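Local coordinates for protein acidocalcisomal pyrophosphatase (Trypanosoma brucei brucei, PDB 5C5V) that probably hydrolyses inorganic pyrophosphate to phosphate in a magnesium-dependent reaction, a PPase-family enzyme that also carries an EF-hand region, at residues I132-R137 with P202-S207. Numbering follows the deposited sequence.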
ATOM      1  N   ILE A 132     -23.401  14.902  13.805  1.00 53.97           N
ATOM      2  CA  ILE A 132     -22.143  14.617  13.121  1.00 52.83           C
ATOM      3  C   ILE A 132     -22.191  15.174  11.706  1.00 52.48           C
ATOM      4  O   ILE A 132     -23.109  14.858  10.956  1.00 52.58           O
ATOM      5  CB  ILE A 132     -21.840  13.111  13.070  1.00 52.05           C
ATOM      6  CG1 ILE A 132     -21.679  12.557  14.486  1.00 52.71           C
ATOM      7  CG2 ILE A 132     -20.573  12.858  12.271  1.00 51.32           C
ATOM      8  CD1 ILE A 132     -21.501  11.052  14.529  1.00 52.18           C
ATOM      9  N   PRO A 133     -21.220  16.032  11.346  1.00 53.73           N
ATOM     10  CA  PRO A 133     -21.246  16.644  10.012  1.00 53.82           C
ATOM     11  C   PRO A 133     -21.155  15.579   8.925  1.00 52.94           C
ATOM     12  O   PRO A 133     -20.361  14.655   9.044  1.00 52.27           O
ATOM     13  CB  PRO A 133     -20.005  17.555  10.000  1.00 54.03           C
ATOM     14  CG  PRO A 133     -19.584  17.684  11.416  1.00 54.29           C
ATOM     15  CD  PRO A 133     -20.023  16.425  12.110  1.00 53.74           C
ATOM     16  N   LEU A 134     -21.982  15.705   7.897  1.00 54.39           N
ATOM     17  CA  LEU A 134     -21.922  14.835   6.741  1.00 53.59           C
ATOM     18  C   LEU A 134     -20.615  15.083   5.988  1.00 53.59           C
ATOM     19  O   LEU A 134     -19.881  14.148   5.671  1.00 52.73           O
ATOM     20  CB  LEU A 134     -23.130  15.077   5.829  1.00 53.85           C
ATOM     21  CG  LEU A 134     -23.125  14.407   4.454  1.00 53.34           C
ATOM     22  CD1 LEU A 134     -22.968  12.892   4.582  1.00 52.02           C
ATOM     23  CD2 LEU A 134     -24.411  14.765   3.720  1.00 53.71           C
ATOM     24  N   TYR A 135     -20.334  16.361   5.728  1.00 55.12           N
ATOM     25  CA  TYR A 135     -19.124  16.788   5.028  1.00 55.46           C
ATOM     26  C   TYR A 135     -17.997  17.082   6.007  1.00 55.69           C
ATOM     27  O   TYR A 135     -18.195  17.819   6.979  1.00 56.11           O
ATOM     28  CB  TYR A 135     -19.399  18.038   4.197  1.00 56.54           C
ATOM     29  CG  TYR A 135     -20.419  17.820   3.117  1.00 56.66           C
ATOM     30  CD1 TYR A 135     -20.041  17.328   1.871  1.00 56.17           C
ATOM     31  CD2 TYR A 135     -21.764  18.093   3.340  1.00 56.73           C
ATOM     32  CE1 TYR A 135     -20.971  17.110   0.879  1.00 56.06           C
ATOM     33  CE2 TYR A 135     -22.705  17.877   2.353  1.00 56.68           C
ATOM     34  CZ  TYR A 135     -22.296  17.384   1.123  1.00 56.40           C
ATOM     35  OH  TYR A 135     -23.213  17.159   0.130  1.00 56.37           O
ATOM     36  N   VAL A 136     -16.815  16.527   5.744  1.00 57.55           N
ATOM     37  CA  VAL A 136     -15.635  16.843   6.541  1.00 57.75           C
ATOM     38  C   VAL A 136     -14.961  18.071   5.950  1.00 59.12           C
ATOM     39  O   VAL A 136     -14.337  18.004   4.890  1.00 59.81           O
ATOM     40  CB  VAL A 136     -14.635  15.664   6.585  1.00 57.10           C
ATOM     41  CG1 VAL A 136     -13.439  16.012   7.470  1.00 56.99           C
ATOM     42  CG2 VAL A 136     -15.341  14.386   7.074  1.00 55.76           C
ATOM     43  N   ARG A 137     -15.111  19.203   6.621  1.00 60.71           N
ATOM     44  CA  ARG A 137     -14.630  20.472   6.089  1.00 62.22           C
ATOM     45  C   ARG A 137     -13.465  20.992   6.917  1.00 62.28           C
ATOM     46  O   ARG A 137     -13.628  21.300   8.097  1.00 62.30           O
ATOM     47  CB  ARG A 137     -15.759  21.518   6.092  1.00 63.13           C
ATOM     48  CG  ARG A 137     -16.987  21.157   5.252  1.00 63.41           C
ATOM     49  CD  ARG A 137     -18.247  21.907   5.738  1.00 64.01           C
ATOM     50  NE  ARG A 137     -18.156  23.357   5.568  1.00 65.71           N
ATOM     51  CZ  ARG A 137     -18.158  24.254   6.561  1.00 66.27           C
ATOM     52  NH1 ARG A 137     -18.233  23.872   7.839  1.00 65.48           N
ATOM     53  NH2 ARG A 137     -18.078  25.552   6.267  1.00 66.87           N
ATOM     54  N   PRO A 202     -24.522  10.470   8.250  1.00 50.58           N
ATOM     55  CA  PRO A 202     -25.308  11.399   9.068  1.00 51.60           C
ATOM     56  C   PRO A 202     -25.900  12.522   8.217  1.00 51.90           C
ATOM     57  O   PRO A 202     -25.396  12.759   7.118  1.00 51.51           O
ATOM     58  CB  PRO A 202     -24.279  11.943  10.070  1.00 51.94           C
ATOM     59  CG  PRO A 202     -22.974  11.823   9.356  1.00 50.97           C
ATOM     60  CD  PRO A 202     -23.082  10.544   8.551  1.00 50.18           C
ATOM     61  N   GLN A 203     -26.955  13.176   8.709  1.00 51.35           N
ATOM     62  CA  GLN A 203     -27.544  14.354   8.056  1.00 52.01           C
ATOM     63  C   GLN A 203     -28.039  14.031   6.645  1.00 51.51           C
ATOM     64  O   GLN A 203     -27.969  14.865   5.740  1.00 51.57           O
ATOM     65  CB  GLN A 203     -26.540  15.511   8.023  1.00 52.24           C
ATOM     66  CG  GLN A 203     -25.966  15.840   9.403  1.00 52.62           C
ATOM     67  CD  GLN A 203     -25.061  17.076   9.424  1.00 53.08           C
ATOM     68  OE1 GLN A 203     -24.384  17.402   8.439  1.00 52.87           O
ATOM     69  NE2 GLN A 203     -25.059  17.774  10.556  1.00 53.75           N
ATOM     70  N   THR A 204     -28.522  12.801   6.474  1.00 52.11           N
ATOM     71  CA  THR A 204     -29.239  12.406   5.265  1.00 51.83           C
ATOM     72  C   THR A 204     -30.522  11.694   5.653  1.00 52.13           C
ATOM     73  O   THR A 204     -30.647  11.173   6.765  1.00 52.48           O
ATOM     74  CB  THR A 204     -28.419  11.458   4.363  1.00 50.66           C
ATOM     75  OG1 THR A 204     -28.163  10.243   5.079  1.00 50.32           O
ATOM     76  CG2 THR A 204     -27.103  12.092   3.950  1.00 50.38           C
ATOM     77  N   TRP A 205     -31.453  11.624   4.716  1.00 52.83           N
ATOM     78  CA  TRP A 205     -32.707  10.944   4.955  1.00 53.29           C
ATOM     79  C   TRP A 205     -33.337  10.503   3.629  1.00 53.01           C
ATOM     80  O   TRP A 205     -33.507  11.315   2.705  1.00 52.98           O
ATOM     81  CB  TRP A 205     -33.655  11.859   5.747  1.00 54.28           C
ATOM     82  CG  TRP A 205     -35.020  11.294   6.025  1.00 54.86           C
ATOM     83  CD1 TRP A 205     -35.320  10.112   6.645  1.00 54.87           C
ATOM     84  CD2 TRP A 205     -36.274  11.909   5.706  1.00 55.38           C
ATOM     85  NE1 TRP A 205     -36.682   9.947   6.715  1.00 55.45           N
ATOM     86  CE2 TRP A 205     -37.291  11.039   6.147  1.00 55.75           C
ATOM     87  CE3 TRP A 205     -36.635  13.101   5.072  1.00 55.68           C
ATOM     88  CZ2 TRP A 205     -38.650  11.333   5.982  1.00 56.37           C
ATOM     89  CZ3 TRP A 205     -37.985  13.391   4.914  1.00 56.37           C
ATOM     90  CH2 TRP A 205     -38.971  12.512   5.366  1.00 56.52           C
ATOM     91  N   GLU A 206     -33.668   9.219   3.530  1.00 55.21           N
ATOM     92  CA  GLU A 206     -34.390   8.715   2.363  1.00 55.05           C
ATOM     93  C   GLU A 206     -35.864   9.082   2.514  1.00 55.78           C
ATOM     94  O   GLU A 206     -36.668   8.302   3.031  1.00 56.12           O
ATOM     95  CB  GLU A 206     -34.215   7.201   2.213  1.00 54.55           C
ATOM     96  CG  GLU A 206     -32.766   6.758   2.062  1.00 53.77           C
ATOM     97  CD  GLU A 206     -32.252   6.863   0.632  1.00 53.20           C
ATOM     98  OE1 GLU A 206     -32.771   7.691  -0.143  1.00 53.61           O
ATOM     99  OE2 GLU A 206     -31.321   6.105   0.274  1.00 52.78           O
ATOM    100  N   SER A 207     -36.196  10.285   2.058  1.00 56.13           N
ATOM    101  CA  SER A 207     -37.502  10.890   2.284  1.00 57.06           C
ATOM    102  C   SER A 207     -38.686  10.034   1.837  1.00 57.07           C
ATOM    103  O   SER A 207     -38.712   9.513   0.722  1.00 56.42           O
ATOM    104  CB  SER A 207     -37.570  12.236   1.562  1.00 57.24           C
ATOM    105  OG  SER A 207     -38.852  12.795   1.703  1.00 58.24           O
TER
HETATM  106  O   HOH W   1     -22.329  18.649   6.807  1.00 56.01           O
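In Gln-203, CG is anti to the carbonyl carbon and lies beside the backbone N (chi1 -53°). The chain then runs extended, which carries its amide past the carbonyl oxygen of Ile-132 (Gln-203 CD to Ile-132 O 3.3 Å) and over to Leu-134 N. Leu-134 N donates to Gln-203 OE1 at 3.0 Å. The N-H points fairly straight at the oxygen (159°), but the donor sits 60° out of the carbonyl plane. Water 1 donates a second hydrogen bond to the same OE1 and accepts one from Tyr-135 N. Gln-203 NE2 donates to the backbone O of His-130 in helix 128-131. Partners at both ends should set which way round the amide lies.

Beside it, the Pro-202 ring packs on Ile-132, with Ile-132 CG2 3.9 Å from Pro-202 CG. The ring also rests on the Ile-132 carbonyl oxygen, Pro-202 CB to Ile-132 O being 3.3 Å. Pro-202 O points into the Leu-134 side chain, 3.5 Å from CB and CD1 of Leu-134. Leu-134 sends CD2 across to Thr-204 CG2 at 3.8 Å, the two side chains nearly perpendicular.

This buried contact joins two loops of the pyrophosphatase fold, after helix 128-131 and strand 197-200. The Thr-204 side chain is about 8 Å from those of magnesium ligands Asp-221 and Asp-224. Strand 152-156 packs against Ile-132, Leu-134 and Pro-202, while helix 316-336 touches Leu-134, Gln-203 and Thr-204.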